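Local atomic coordinates of oxidoreductase, zinc-binding dehydrogenase family (Myxococcus xanthus, PDB entry 5K1S), a protein that is a zinc-containing reductase of the medium-chain family, involved in an alternative de novo route to isovaleryl coenzyme A. Residues G110-C115 against S121-D126. Numbering follows the deposited sequence.
Sequences GDCALC and SLCKTD. With ZN (zinc ion), chain E.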
ATOM      1  N   GLY A 110      -4.511  18.936  14.486  1.00 52.20           N
ATOM      2  CA  GLY A 110      -5.752  19.310  13.843  1.00 53.45           C
ATOM      3  C   GLY A 110      -5.643  20.443  12.846  1.00 54.65           C
ATOM      4  O   GLY A 110      -6.657  20.805  12.238  1.00 55.69           O
ATOM      5  N   ASP A 111      -4.451  21.008  12.652  1.00 79.45           N
ATOM      6  CA  ASP A 111      -4.268  22.178  11.802  1.00 80.16           C
ATOM      7  C   ASP A 111      -3.373  21.934  10.598  1.00 79.86           C
ATOM      8  O   ASP A 111      -3.537  22.616   9.584  1.00 80.80           O
ATOM      9  CB  ASP A 111      -3.681  23.338  12.621  1.00 79.11           C
ATOM     10  CG  ASP A 111      -4.598  23.779  13.743  1.00 79.49           C
ATOM     11  OD1 ASP A 111      -5.832  23.734  13.555  1.00 80.67           O
ATOM     12  OD2 ASP A 111      -4.085  24.168  14.815  1.00 78.16           O
ATOM     13  N   CYS A 112      -2.434  20.996  10.676  1.00 63.90           N
ATOM     14  CA  CYS A 112      -1.551  20.740   9.552  1.00 62.90           C
ATOM     15  C   CYS A 112      -2.324  20.102   8.400  1.00 65.02           C
ATOM     16  O   CYS A 112      -3.445  19.613   8.559  1.00 66.55           O
ATOM     17  CB  CYS A 112      -0.391  19.835   9.972  1.00 60.25           C
ATOM     18  SG  CYS A 112      -0.870  18.133  10.349  1.00 61.23           S
ATOM     19  N   ALA A 113      -1.700  20.114   7.220  1.00 58.76           N
ATOM     20  CA  ALA A 113      -2.340  19.558   6.032  1.00 60.62           C
ATOM     21  C   ALA A 113      -2.860  18.149   6.290  1.00 61.30           C
ATOM     22  O   ALA A 113      -4.005  17.824   5.956  1.00 62.74           O
ATOM     23  CB  ALA A 113      -1.353  19.559   4.864  1.00 59.14           C
ATOM     24  N   LEU A 114      -2.027  17.297   6.891  1.00 51.99           N
ATOM     25  CA  LEU A 114      -2.419  15.910   7.122  1.00 52.51           C
ATOM     26  C   LEU A 114      -3.683  15.830   7.967  1.00 53.31           C
ATOM     27  O   LEU A 114      -4.617  15.089   7.638  1.00 53.94           O
ATOM     28  CB  LEU A 114      -1.273  15.153   7.791  1.00 50.31           C
ATOM     29  CG  LEU A 114      -0.020  14.987   6.933  1.00 48.08           C
ATOM     30  CD1 LEU A 114       1.178  14.645   7.800  1.00 45.17           C
ATOM     31  CD2 LEU A 114      -0.243  13.912   5.882  1.00 49.12           C
ATOM     32  N   CYS A 115      -3.727  16.583   9.067  1.00 53.84           N
ATOM     33  CA  CYS A 115      -4.922  16.601   9.905  1.00 53.89           C
ATOM     34  C   CYS A 115      -6.132  17.097   9.121  1.00 55.07           C
ATOM     35  O   CYS A 115      -7.211  16.497   9.179  1.00 55.26           O
ATOM     36  CB  CYS A 115      -4.687  17.474  11.138  1.00 53.10           C
ATOM     37  SG  CYS A 115      -3.689  16.704  12.441  1.00 51.39           S
ATOM     38  N   SER A 121      -3.658  10.178  11.949  1.00 56.62           N
ATOM     39  CA  SER A 121      -2.663   9.189  12.343  1.00 55.77           C
ATOM     40  C   SER A 121      -1.255   9.597  11.933  1.00 55.44           C
ATOM     41  O   SER A 121      -0.287   9.152  12.558  1.00 53.96           O
ATOM     42  CB  SER A 121      -3.002   7.829  11.730  1.00 56.31           C
ATOM     43  OG  SER A 121      -4.257   7.358  12.191  1.00 56.18           O
ATOM     44  N   LEU A 122      -1.121  10.438  10.908  1.00 47.14           N
ATOM     45  CA  LEU A 122       0.176  10.817  10.365  1.00 45.52           C
ATOM     46  C   LEU A 122       0.648  12.188  10.832  1.00 44.09           C
ATOM     47  O   LEU A 122       1.702  12.649  10.384  1.00 42.70           O
ATOM     48  CB  LEU A 122       0.123  10.794   8.834  1.00 46.32           C
ATOM     49  CG  LEU A 122      -0.379   9.489   8.215  1.00 47.78           C
ATOM     50  CD1 LEU A 122      -0.477   9.620   6.703  1.00 48.51           C
ATOM     51  CD2 LEU A 122       0.523   8.325   8.596  1.00 46.35           C
ATOM     52  N   CYS A 123      -0.098  12.847  11.714  1.00 47.40           N
ATOM     53  CA  CYS A 123       0.291  14.174  12.176  1.00 46.17           C
ATOM     54  C   CYS A 123       1.658  14.124  12.847  1.00 43.14           C
ATOM     55  O   CYS A 123       1.918  13.264  13.693  1.00 42.39           O
ATOM     56  CB  CYS A 123      -0.756  14.716  13.150  1.00 47.29           C
ATOM     57  SG  CYS A 123      -0.313  16.301  13.902  1.00 45.83           S
ATOM     58  N   LYS A 124       2.532  15.058  12.471  1.00 63.94           N
ATOM     59  CA  LYS A 124       3.857  15.158  13.068  1.00 60.92           C
ATOM     60  C   LYS A 124       3.978  16.281  14.090  1.00 59.86           C
ATOM     61  O   LYS A 124       4.912  16.257  14.900  1.00 57.66           O
ATOM     62  CB  LYS A 124       4.917  15.369  11.980  1.00 59.01           C
ATOM     63  CG  LYS A 124       5.206  14.134  11.136  1.00 59.13           C
ATOM     64  CD  LYS A 124       6.317  14.405  10.130  1.00 57.81           C
ATOM     65  CE  LYS A 124       6.755  13.133   9.415  1.00 57.39           C
ATOM     66  NZ  LYS A 124       7.802  13.403   8.384  1.00 57.47           N
ATOM     67  N   THR A 125       3.064  17.253  14.082  1.00 60.83           N
ATOM     68  CA  THR A 125       3.192  18.406  14.966  1.00 59.81           C
ATOM     69  C   THR A 125       2.746  18.096  16.389  1.00 59.94           C
ATOM     70  O   THR A 125       3.224  18.733  17.334  1.00 58.26           O
ATOM     71  CB  THR A 125       2.390  19.587  14.414  1.00 61.53           C
ATOM     72  OG1 THR A 125       0.998  19.253  14.381  1.00 64.58           O
ATOM     73  CG2 THR A 125       2.857  19.941  13.006  1.00 61.28           C
ATOM     74  N   ASP A 126       1.839  17.135  16.566  1.00 53.31           N
ATOM     75  CA  ASP A 126       1.409  16.698  17.896  1.00 53.09           C
ATOM     76  C   ASP A 126       1.289  15.179  17.862  1.00 53.50           C
ATOM     77  O   ASP A 126       0.281  14.643  17.395  1.00 55.57           O
ATOM     78  CB  ASP A 126       0.092  17.347  18.304  1.00 54.90           C
ATOM     79  CG  ASP A 126      -0.296  17.030  19.740  1.00 54.04           C
ATOM     80  OD1 ASP A 126       0.325  16.131  20.346  1.00 52.45           O
ATOM     81  OD2 ASP A 126      -1.225  17.678  20.266  1.00 54.83           O
TER
HETATM   82 ZN    ZN E 401      -1.709  17.708  12.467  1.00 67.54          ZN
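C112 and C115 on one side and C123 on the other meet through a shared zinc ion, a worked example of how a metal can join two pieces of chain that bury little surface against each other. The ion lies 2.3 Å from C112 SG, and C109, just before residues 110-115, supplies the fourth thiolate. This Cys4 set marks the structural zinc lobe known from many zinc-dependent medium-chain dehydrogenases, distinct from the other zinc site formed by C57, H79 and C166.

The compact part is the sulfur cluster. C123 reaches the metal with SG anti to its backbone N (chi1 175°), and its CB comes alongside C115 SG. Backbone amides also bind two of the thiolates: C115 N donates to C112 SG at 3.5 Å with an angle of 167°, capping the helix start, and D126 N donates to C123 SG. Such N-H groups would be expected to temper the negative charge gathered at the metal.

Beside the cluster, L114 reaches across with one branch, CD1, which approaches L122 O at 3.3 Å and lies 4.1 Å from L122 CB. Toward T125 the contact is looser: T125 CG2 comes only within 4.4 Å of C112 CB, on an exposed residue.

The short helix 113-116 carries L114 and C115, and the chain leaving the site runs on as loop toward strand 141-145; L122 also packs on K299 of the second subunit, and S121 OG bonds to Y307 O, beyond strand 302-305.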